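PDB 4ONZ: putative glycoside hydrolase from Bacteroides ovatus, which is of unknown function but belongs to a family of carbohydrate-active enzymes built on a five-bladed beta-propeller. Local coordinates for residues A[45-50]-A[95-100]; A[103-108]-A[117-122]; A[55-60]-A[152-157]; A[279-284]-A[321-326]. All coordinates share one frame; numbering follows the deposited sequence. Where two conformers were deposited one is given.

Contact 1: A[45-50]-A[95-100]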
# COMPACT_ATOMS: atom_id res chain seq x y z
N LYS A 45 7.64 3.37 22.96
CA LYS A 45 6.78 4.41 22.39
C LYS A 45 6.76 4.10 20.89
O LYS A 45 7.50 4.68 20.10
CB LYS A 45 7.31 5.81 22.67
CG LYS A 45 7.38 6.19 24.14
CD LYS A 45 7.74 7.67 24.27
CE LYS A 45 7.84 8.15 25.70
NZ LYS A 45 9.09 7.71 26.38
N TRP A 46 5.88 3.17 20.54
CA TRP A 46 5.84 2.58 19.20
C TRP A 46 5.36 3.46 18.04
O TRP A 46 5.52 3.08 16.88
CB TRP A 46 5.02 1.30 19.26
CG TRP A 46 3.58 1.52 19.60
CD1 TRP A 46 3.03 1.65 20.85
CD2 TRP A 46 2.50 1.66 18.67
NE1 TRP A 46 1.67 1.84 20.75
CE2 TRP A 46 1.32 1.85 19.43
CE3 TRP A 46 2.42 1.61 17.28
CZ2 TRP A 46 0.07 2.01 18.82
CZ3 TRP A 46 1.18 1.77 16.68
CH2 TRP A 46 0.02 1.97 17.44
N GLU A 47 4.76 4.62 18.33
CA GLU A 47 4.26 5.52 17.29
C GLU A 47 4.65 6.97 17.57
O GLU A 47 3.95 7.90 17.17
CB GLU A 47 2.75 5.39 17.16
CG GLU A 47 1.98 5.61 18.46
CD GLU A 47 0.49 5.44 18.29
OE1 GLU A 47 0.02 5.31 17.13
OE2 GLU A 47 -0.23 5.42 19.32
N GLU A 48 5.79 7.16 18.22
CA GLU A 48 6.25 8.48 18.64
C GLU A 48 6.81 9.35 17.52
O GLU A 48 6.68 10.57 17.57
CB GLU A 48 7.26 8.31 19.79
CG GLU A 48 7.60 9.57 20.57
CD GLU A 48 8.75 10.37 19.97
OE1 GLU A 48 9.28 9.98 18.91
OE2 GLU A 48 9.14 11.39 20.58
N SER A 49 7.42 8.73 16.51
CA SER A 49 8.10 9.47 15.43
C SER A 49 7.25 9.75 14.21
O SER A 49 7.25 10.86 13.69
CB SER A 49 9.33 8.70 14.93
OG SER A 49 10.25 8.47 15.98
N ASP A 50 6.55 8.73 13.72
CA ASP A 50 5.70 8.89 12.54
C ASP A 50 4.59 7.86 12.48
O ASP A 50 4.68 6.78 13.06
CB ASP A 50 6.54 8.88 11.27
CG ASP A 50 7.41 7.66 11.14
OD1 ASP A 50 6.92 6.55 11.43
OD2 ASP A 50 8.57 7.81 10.73
N MSE A 95 -10.84 9.23 13.66
CA MSE A 95 -10.16 7.96 13.92
C MSE A 95 -10.13 7.60 15.38
O MSE A 95 -9.79 8.43 16.22
CB MSE A 95 -8.71 8.09 13.45
CG MSE A 95 -8.54 8.40 11.97
SE MSE A 95 -8.91 6.83 10.85
CE MSE A 95 -9.62 7.72 9.26
N LYS A 96 -10.50 6.36 15.69
CA LYS A 96 -10.43 5.83 17.05
C LYS A 96 -9.31 4.80 17.00
O LYS A 96 -9.43 3.78 16.31
CB LYS A 96 -11.76 5.19 17.44
CG LYS A 96 -11.81 4.58 18.84
CD LYS A 96 -13.19 3.98 19.11
CE LYS A 96 -13.21 3.13 20.36
NZ LYS A 96 -12.78 3.87 21.58
N ARG A 97 -8.21 5.07 17.71
CA ARG A 97 -7.02 4.22 17.67
C ARG A 97 -6.83 3.34 18.90
O ARG A 97 -7.27 3.69 19.99
CB ARG A 97 -5.79 5.12 17.49
CG ARG A 97 -5.82 5.89 16.18
CD ARG A 97 -5.02 7.17 16.22
NE ARG A 97 -3.58 6.99 16.39
CZ ARG A 97 -2.71 7.99 16.40
NH1 ARG A 97 -3.12 9.26 16.22
NH2 ARG A 97 -1.42 7.75 16.55
N LEU A 98 -6.19 2.19 18.71
CA LEU A 98 -5.87 1.27 19.80
C LEU A 98 -4.52 1.67 20.37
O LEU A 98 -3.63 2.11 19.63
CB LEU A 98 -5.80 -0.18 19.32
CG LEU A 98 -7.06 -0.80 18.72
CD1 LEU A 98 -6.76 -2.22 18.24
CD2 LEU A 98 -8.22 -0.79 19.71
N ASP A 99 -4.36 1.50 21.68
CA ASP A 99 -3.10 1.83 22.35
C ASP A 99 -1.97 0.86 22.02
O ASP A 99 -0.80 1.21 22.21
CB ASP A 99 -3.29 1.86 23.87
CG ASP A 99 -4.05 3.09 24.34
OD1 ASP A 99 -4.29 4.02 23.53
OD2 ASP A 99 -4.40 3.12 25.53
N ASN A 100 -2.30 -0.34 21.57
CA ASN A 100 -1.29 -1.32 21.18
C ASN A 100 -1.27 -1.53 19.68
O ASN A 100 -2.33 -1.53 19.05
CB ASN A 100 -1.54 -2.67 21.86
CG ASN A 100 -1.35 -2.62 23.36
OD1 ASN A 100 -1.19 -1.55 23.96
ND2 ASN A 100 -1.40 -3.79 23.99
O HOH W 1 -2.86 4.84 18.88
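The indole of W46 turns its edge to the backbone carbonyls of L98 and D99. Its nitrogen NE1 gives a hydrogen bond to D99 O at 2.9 Å, and the bond is bent: the N-H...O angle is 139°, and the indole nitrogen sits above the carbonyl plane. Farther round the same edge, W46 CZ2 lies 3.8 Å from L98 O, which is close to the ring plane; the backbone of N100 is also near CZ2. E47 continues the contact. Its CG covers one face of the neighbouring indole, brought there by a chi1 of 56° that sets it between the backbone N and the carbonyl carbon, and the chain beyond is extended toward R97. The segments belong to one propeller blade, a four-stranded antiparallel sheet: residues 45-50 lead into its first strand, 50-59, while 95-100 include strand 96-97 at the opposite border. Between these borders E47 and R97 form a salt bridge, with OE1 of the glutamate 2.9 Å from NH2 of the arginine. The oxygen lies at the guanidinium edge, yet the nitrogen comes from above the carboxylate, the two planes standing 87° apart. Y67 also bonds to E47 OE1, and T33 to OE2. A water donates to E47 OE2 at 2.7 Å and to L98 O at 2.9 Å, and accepts a weak bond from R97 NE.

Contact 2: A[103-108]-A[117-122]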
# COMPACT_ATOMS: atom_id res chain seq x y z
N LEU A 103 0.42 -5.41 14.50
CA LEU A 103 1.39 -6.27 13.80
C LEU A 103 2.75 -5.71 14.15
O LEU A 103 3.03 -4.53 13.93
CB LEU A 103 1.20 -6.30 12.27
CG LEU A 103 2.12 -7.27 11.52
CD1 LEU A 103 1.85 -8.71 11.92
CD2 LEU A 103 1.98 -7.14 10.02
N PHE A 104 3.59 -6.57 14.71
CA PHE A 104 4.89 -6.16 15.21
C PHE A 104 5.82 -7.35 15.36
O PHE A 104 5.36 -8.49 15.37
CB PHE A 104 4.69 -5.48 16.56
CG PHE A 104 3.78 -6.25 17.50
CD1 PHE A 104 4.29 -7.22 18.36
CD2 PHE A 104 2.41 -5.99 17.54
CE1 PHE A 104 3.46 -7.93 19.22
CE2 PHE A 104 1.57 -6.69 18.40
CZ PHE A 104 2.09 -7.66 19.25
N PRO A 105 7.14 -7.09 15.45
CA PRO A 105 8.02 -8.23 15.70
C PRO A 105 7.68 -8.82 17.07
O PRO A 105 7.47 -8.07 18.02
CB PRO A 105 9.44 -7.63 15.66
CG PRO A 105 9.30 -6.17 15.48
CD PRO A 105 7.87 -5.84 15.20
N ALA A 106 7.58 -10.15 17.13
CA ALA A 106 7.16 -10.83 18.35
C ALA A 106 7.92 -12.14 18.58
O ALA A 106 8.83 -12.48 17.83
CB ALA A 106 5.66 -11.09 18.28
N GLU A 107 7.56 -12.83 19.66
CA GLU A 107 8.17 -14.11 20.00
C GLU A 107 7.44 -15.18 19.20
O GLU A 107 6.59 -15.90 19.71
CB GLU A 107 8.11 -14.36 21.51
CG GLU A 107 9.06 -13.43 22.25
CD GLU A 107 9.15 -13.69 23.74
OE1 GLU A 107 8.11 -14.02 24.36
OE2 GLU A 107 10.26 -13.54 24.31
N ASP A 108 7.80 -15.26 17.92
CA ASP A 108 7.16 -16.17 16.98
C ASP A 108 8.22 -16.80 16.08
O ASP A 108 9.42 -16.63 16.33
CB ASP A 108 6.10 -15.40 16.18
CG ASP A 108 6.67 -14.23 15.38
OD1 ASP A 108 7.88 -14.28 15.01
OD2 ASP A 108 5.91 -13.27 15.10
N GLY A 117 13.95 -4.71 12.46
CA GLY A 117 13.32 -3.62 11.70
C GLY A 117 11.80 -3.56 11.69
O GLY A 117 11.21 -2.50 11.43
N GLY A 118 11.16 -4.69 11.93
CA GLY A 118 9.71 -4.71 12.01
C GLY A 118 8.97 -4.91 10.69
O GLY A 118 9.50 -5.46 9.72
N CYS A 119 7.72 -4.44 10.72
CA CYS A 119 6.72 -4.61 9.69
C CYS A 119 6.28 -3.25 9.15
O CYS A 119 5.70 -2.42 9.87
CB CYS A 119 5.56 -5.36 10.34
SG CYS A 119 6.06 -6.75 11.41
N GLU A 120 6.55 -3.04 7.86
CA GLU A 120 6.30 -1.78 7.18
C GLU A 120 5.29 -1.86 6.05
O GLU A 120 5.03 -2.92 5.49
CB GLU A 120 7.60 -1.30 6.50
CG GLU A 120 8.86 -1.30 7.35
CD GLU A 120 10.12 -0.95 6.56
OE1 GLU A 120 10.06 -0.90 5.31
OE2 GLU A 120 11.18 -0.72 7.19
N ASP A 121 4.76 -0.68 5.73
CA ASP A 121 3.98 -0.43 4.53
C ASP A 121 2.95 -1.51 4.14
O ASP A 121 3.12 -2.19 3.14
CB ASP A 121 4.94 -0.23 3.36
CG ASP A 121 5.92 0.93 3.57
OD1 ASP A 121 5.85 1.62 4.59
OD2 ASP A 121 6.77 1.14 2.68
N PRO A 122 1.89 -1.63 4.92
CA PRO A 122 0.87 -2.62 4.61
C PRO A 122 -0.08 -2.22 3.48
O PRO A 122 -0.33 -1.03 3.25
CB PRO A 122 0.07 -2.70 5.92
CG PRO A 122 0.18 -1.33 6.49
CD PRO A 122 1.59 -0.92 6.18
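One part of the contact is apolar packing between L103 and C119. L103 CG lies 4.0 Å from C119 SG, and one methyl, L103 CD2, is equally near C119 CB. A chi1 of -175°, with CG opposite the backbone N, carries CG and the CD2 methyl to the cysteine. The sulfur also rests near the main chain of the facing segment, with C119 SG 4.0 Å from the carbonyl carbon of F104, and touches the ring of P105 at CD. A second part is ring against backbone: P105 CG settles 3.8 Å from G118 CA, where the glycine has no side chain and adopts a positive phi of 88°. Hydrogen bonding is left to the surroundings. L103 pairs through its backbone with V84 and C119 with S82, both of strand 82-89, while G118 pairs with W139. In propeller terms, the loop leaving the blade that ends in strand 96-97 is laid against the first strand, 118-126, of the next blade. Since no hydrogen bond spans the two segments, their direct cohesion rests on shape and dispersion, with the cysteine sulfur as the common surface for three consecutive residues.

Contact 3: A[55-60]-A[152-157]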
# COMPACT_ATOMS: atom_id res chain seq x y z
N ALA A 55 -2.51 1.16 5.08
CA ALA A 55 -3.43 0.32 4.34
C ALA A 55 -4.79 0.81 4.81
O ALA A 55 -4.88 1.51 5.83
CB ALA A 55 -3.25 -1.14 4.71
N ALA A 56 -5.84 0.51 4.05
CA ALA A 56 -7.21 0.82 4.48
C ALA A 56 -8.17 -0.25 3.99
O ALA A 56 -7.98 -0.82 2.91
CB ALA A 56 -7.65 2.20 4.01
N THR A 57 -9.19 -0.54 4.79
CA THR A 57 -10.18 -1.53 4.42
C THR A 57 -11.48 -1.18 5.14
O THR A 57 -11.57 -0.14 5.80
CB THR A 57 -9.67 -2.96 4.71
OG1 THR A 57 -10.52 -3.95 4.11
CG2 THR A 57 -9.55 -3.20 6.20
N VAL A 58 -12.49 -2.02 5.00
CA VAL A 58 -13.78 -1.80 5.64
C VAL A 58 -14.18 -3.07 6.39
O VAL A 58 -13.87 -4.17 5.95
CB VAL A 58 -14.88 -1.46 4.60
CG1 VAL A 58 -16.26 -1.40 5.24
CG2 VAL A 58 -14.56 -0.14 3.90
N LYS A 59 -14.85 -2.89 7.52
CA LYS A 59 -15.39 -4.00 8.29
C LYS A 59 -16.62 -3.51 9.05
O LYS A 59 -16.56 -2.46 9.69
CB LYS A 59 -14.39 -4.58 9.29
CG LYS A 59 -14.92 -5.85 9.96
CD LYS A 59 -13.88 -6.58 10.78
CE LYS A 59 -14.39 -7.96 11.20
NZ LYS A 59 -15.53 -7.89 12.16
N ASP A 60 -17.72 -4.24 8.94
CA ASP A 60 -18.94 -3.92 9.69
C ASP A 60 -19.36 -2.47 9.50
O ASP A 60 -19.68 -1.77 10.46
CB ASP A 60 -18.72 -4.21 11.18
CG ASP A 60 -18.41 -5.67 11.45
OD1 ASP A 60 -18.83 -6.53 10.64
OD2 ASP A 60 -17.76 -5.97 12.48
N ARG A 152 -9.16 -12.01 10.48
CA ARG A 152 -10.60 -11.94 10.27
C ARG A 152 -11.22 -10.76 11.01
O ARG A 152 -12.29 -10.30 10.62
CB ARG A 152 -11.28 -13.25 10.65
CG ARG A 152 -11.07 -14.29 9.56
CD ARG A 152 -11.93 -15.53 9.74
NE ARG A 152 -12.08 -16.15 8.44
CZ ARG A 152 -13.02 -15.82 7.55
NH1 ARG A 152 -13.94 -14.90 7.81
NH2 ARG A 152 -13.05 -16.44 6.37
N ASP A 153 -10.56 -10.27 12.06
CA ASP A 153 -11.08 -9.14 12.85
C ASP A 153 -10.28 -7.85 12.71
O ASP A 153 -10.67 -6.83 13.29
CB ASP A 153 -11.23 -9.53 14.33
CG ASP A 153 -9.90 -9.81 15.02
OD1 ASP A 153 -8.81 -9.65 14.41
OD2 ASP A 153 -9.94 -10.19 16.21
N LEU A 154 -9.17 -7.90 11.98
CA LEU A 154 -8.27 -6.74 11.73
C LEU A 154 -7.39 -6.31 12.91
O LEU A 154 -6.57 -5.39 12.77
CB LEU A 154 -9.05 -5.54 11.18
CG LEU A 154 -9.77 -5.80 9.85
CD1 LEU A 154 -10.68 -4.64 9.49
CD2 LEU A 154 -8.76 -6.06 8.75
N LYS A 155 -7.55 -6.95 14.06
CA LYS A 155 -6.77 -6.67 15.26
C LYS A 155 -5.80 -7.81 15.57
O LYS A 155 -4.69 -7.57 16.07
CB LYS A 155 -7.71 -6.43 16.44
CG LYS A 155 -8.66 -5.26 16.23
CD LYS A 155 -9.75 -5.23 17.29
CE LYS A 155 -10.69 -4.06 17.08
NZ LYS A 155 -11.80 -4.08 18.08
N ASN A 156 -6.23 -9.04 15.29
CA ASN A 156 -5.41 -10.21 15.51
C ASN A 156 -4.92 -10.75 14.17
O ASN A 156 -5.68 -11.34 13.40
CB ASN A 156 -6.18 -11.24 16.33
CG ASN A 156 -6.49 -10.73 17.72
OD1 ASN A 156 -5.58 -10.52 18.53
ND2 ASN A 156 -7.76 -10.51 18.01
N TRP A 157 -3.65 -10.49 13.88
CA TRP A 157 -3.00 -10.88 12.62
C TRP A 157 -2.12 -12.10 12.78
O TRP A 157 -1.39 -12.21 13.76
CB TRP A 157 -2.15 -9.72 12.05
CG TRP A 157 -3.03 -8.60 11.62
CD1 TRP A 157 -3.48 -7.57 12.38
CD2 TRP A 157 -3.64 -8.45 10.34
NE1 TRP A 157 -4.32 -6.77 11.65
CE2 TRP A 157 -4.43 -7.28 10.39
CE3 TRP A 157 -3.58 -9.17 9.14
CZ2 TRP A 157 -5.18 -6.84 9.30
CZ3 TRP A 157 -4.31 -8.73 8.05
CH2 TRP A 157 -5.10 -7.57 8.13
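Apolar contacts converge on L154, whose two methyls meet T57 tip to tip: L154 CD1 and CD2 lie 3.8 and 3.9 Å from T57 CG2. The same CD1 is 3.7 Å from K59 CB, where leucine and lysine slide past each other in opposite directions. Y132, on strand 132-139, touches all three side chains and completes the packing. It is an interface between blades of the propeller, for T57 and K59 belong to the first strand of one sheet, 50-59, and the loop 152-157 joins the last two strands of the next. No hydrogen bond crosses between the segments. With chi1 at -173° the lysine chain stretches out over the loop, bringing its methylene K59 CE to 3.2 Å from R152 O, and a bend at its last torsion (-67°) turns NZ back to a salt bridge with D60 OD2. Hydrogen bonds instead shape the loop itself. D153 OD1 accepts from K155 N, an Asx turn, and more directly from N156 N at 2.8 Å (N-H...O 170°), an Asx motif. D153 OD2 offers its syn lone pair to N156 ND2. The carboxylate of D153 thus probably stiffens the turn that presents L154, the ammonium group of K59 stays with its sequence neighbour, and what joins these two segments is mainly hydrocarbon.

Contact 4: A[279-284]-A[321-326]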
# COMPACT_ATOMS: atom_id res chain seq x y z
N ASN A 279 13.05 14.20 -5.61
CA ASN A 279 12.98 13.17 -4.55
C ASN A 279 11.61 12.99 -3.86
O ASN A 279 11.50 12.26 -2.89
CB ASN A 279 14.09 13.35 -3.51
CG ASN A 279 15.46 13.07 -4.08
OD1 ASN A 279 15.64 12.21 -4.95
ND2 ASN A 279 16.46 13.78 -3.58
N ALA A 280 10.57 13.60 -4.40
CA ALA A 280 9.26 13.46 -3.81
C ALA A 280 8.46 12.42 -4.59
O ALA A 280 8.75 12.15 -5.76
CB ALA A 280 8.52 14.78 -3.81
N TYR A 281 7.48 11.86 -3.92
CA TYR A 281 6.58 10.92 -4.53
C TYR A 281 5.29 11.65 -4.90
O TYR A 281 4.82 12.51 -4.15
CB TYR A 281 6.27 9.75 -3.58
CG TYR A 281 7.41 8.81 -3.26
CD1 TYR A 281 8.43 9.20 -2.40
CD2 TYR A 281 7.43 7.51 -3.76
CE1 TYR A 281 9.47 8.33 -2.08
CE2 TYR A 281 8.46 6.62 -3.42
CZ TYR A 281 9.47 7.03 -2.58
OH TYR A 281 10.52 6.17 -2.25
N CYS A 282 4.77 11.32 -6.08
CA CYS A 282 3.50 11.79 -6.60
C CYS A 282 2.83 10.54 -7.13
O CYS A 282 3.51 9.59 -7.46
CB CYS A 282 3.68 12.77 -7.76
SG CYS A 282 4.61 14.24 -7.32
N ALA A 283 1.51 10.55 -7.24
CA ALA A 283 0.75 9.37 -7.63
C ALA A 283 0.26 9.38 -9.08
O ALA A 283 -0.25 10.37 -9.57
CB ALA A 283 -0.44 9.22 -6.70
N GLY A 284 0.43 8.25 -9.75
CA GLY A 284 -0.03 8.06 -11.11
C GLY A 284 -1.00 6.91 -11.19
O GLY A 284 -1.34 6.30 -10.17
N THR A 321 5.63 15.67 -0.10
CA THR A 321 5.65 14.32 -0.68
C THR A 321 4.42 13.55 -0.19
O THR A 321 3.97 13.74 0.95
CB THR A 321 6.97 13.58 -0.37
OG1 THR A 321 7.01 12.35 -1.10
CG2 THR A 321 7.13 13.31 1.14
N VAL A 322 3.85 12.73 -1.06
CA VAL A 322 2.65 11.95 -0.75
C VAL A 322 2.83 10.52 -1.26
O VAL A 322 3.42 10.31 -2.32
CB VAL A 322 1.35 12.58 -1.32
CG1 VAL A 322 1.14 13.95 -0.72
CG2 VAL A 322 1.36 12.65 -2.84
N PHE A 323 2.34 9.55 -0.49
CA PHE A 323 2.49 8.13 -0.83
C PHE A 323 1.16 7.42 -0.60
O PHE A 323 0.75 7.23 0.55
CB PHE A 323 3.60 7.51 0.01
CG PHE A 323 4.04 6.15 -0.47
CD1 PHE A 323 4.96 6.03 -1.49
CD2 PHE A 323 3.55 5.00 0.13
CE1 PHE A 323 5.38 4.78 -1.92
CE2 PHE A 323 3.96 3.76 -0.30
CZ PHE A 323 4.88 3.65 -1.32
N ILE A 324 0.51 7.07 -1.70
CA ILE A 324 -0.84 6.49 -1.70
C ILE A 324 -0.80 5.01 -1.43
O ILE A 324 -0.10 4.28 -2.12
CB ILE A 324 -1.56 6.71 -3.04
CG1 ILE A 324 -1.42 8.15 -3.54
CG2 ILE A 324 -3.02 6.31 -2.95
CD1 ILE A 324 -1.85 9.22 -2.57
N GLU A 325 -1.56 4.55 -0.44
CA GLU A 325 -1.47 3.14 -0.07
C GLU A 325 -2.77 2.45 0.36
O GLU A 325 -2.82 1.21 0.44
CB GLU A 325 -0.39 3.03 1.02
CG GLU A 325 0.10 1.63 1.38
CD GLU A 325 1.36 1.67 2.23
OE1 GLU A 325 2.13 2.66 2.11
OE2 GLU A 325 1.60 0.72 3.02
N GLY A 326 -3.82 3.24 0.60
CA GLY A 326 -5.12 2.70 0.97
C GLY A 326 -6.23 3.25 0.10
O GLY A 326 -6.22 4.42 -0.26
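Neighbouring blades of the propeller meet here, where strand 281-284 passes strand 322-326, the latter opening the three-stranded sheet that follows. Their axes come within 5.5 Å at an angle of 42°, and contact is concentrated on Y281 and the first residues of the partner. The backbone N of Y281 donates to T321 OG1 at 2.9 Å in an almost straight bond (173°). The threonine hydroxyl reaches it because chi1 of -172° swings OG1 to the side of its own carbonyl carbon. One residue on, V322 N donates to Y281 O at 3.2 Å, so the main chain of Y281 is bonded through both its N-H and its C=O. Y281 CB is pressed to 3.2 Å from V322 O. Next to this polar junction the aromatic side chains of Y281 and F323 lie side by side and point the same way, forming an offset edge-to-face pair: the edge of F323 is turned toward the face of Y281, the centroids 5.4 Å apart. L245 and E247 of strand 245-255 also touch the tyrosine. Farther along, A283 CB and I324 CG1 are only 3.5 Å apart, tighter than ordinary van der Waals contact. I324 N finds its acceptor in N264 OD1. An unidentified ligand, probably from the crystallisation liquor though such molecules often mark pockets, lies about 3 Å from the Y281 side chain. Two hydrogen bonds thus couple the blades at one end, after which rings and aliphatic carbons take over; with its N-H and C=O both bonded and its ring against F323, Y281 should be restrained in orientation.

Three of the contacts join successive blades, and contact 1 closes one across its width; its chain then runs directly into contact 2, the centres 14 Å apart. Contact 3 crosses contact 1 in sequence and touches both neighbours, through L98 CD1 and K155 CG (4.1 Å) and through L103 CD1 and W157 CB (4.1 Å). Contact 4 lies across the chain's centre from contact 3, 23 Å between centres, yet A56 CB reaches G326 CA at 4.0 Å. E325 of contact 4 also lies against D121 and P122 of contact 2. Unidentified ligand atoms, probably from the crystallisation liquor, lie near Y281 and near D121 OD2, and may mark a pocket; contact 1 is peripheral, about 11 Å from contact 4 at nearest atoms.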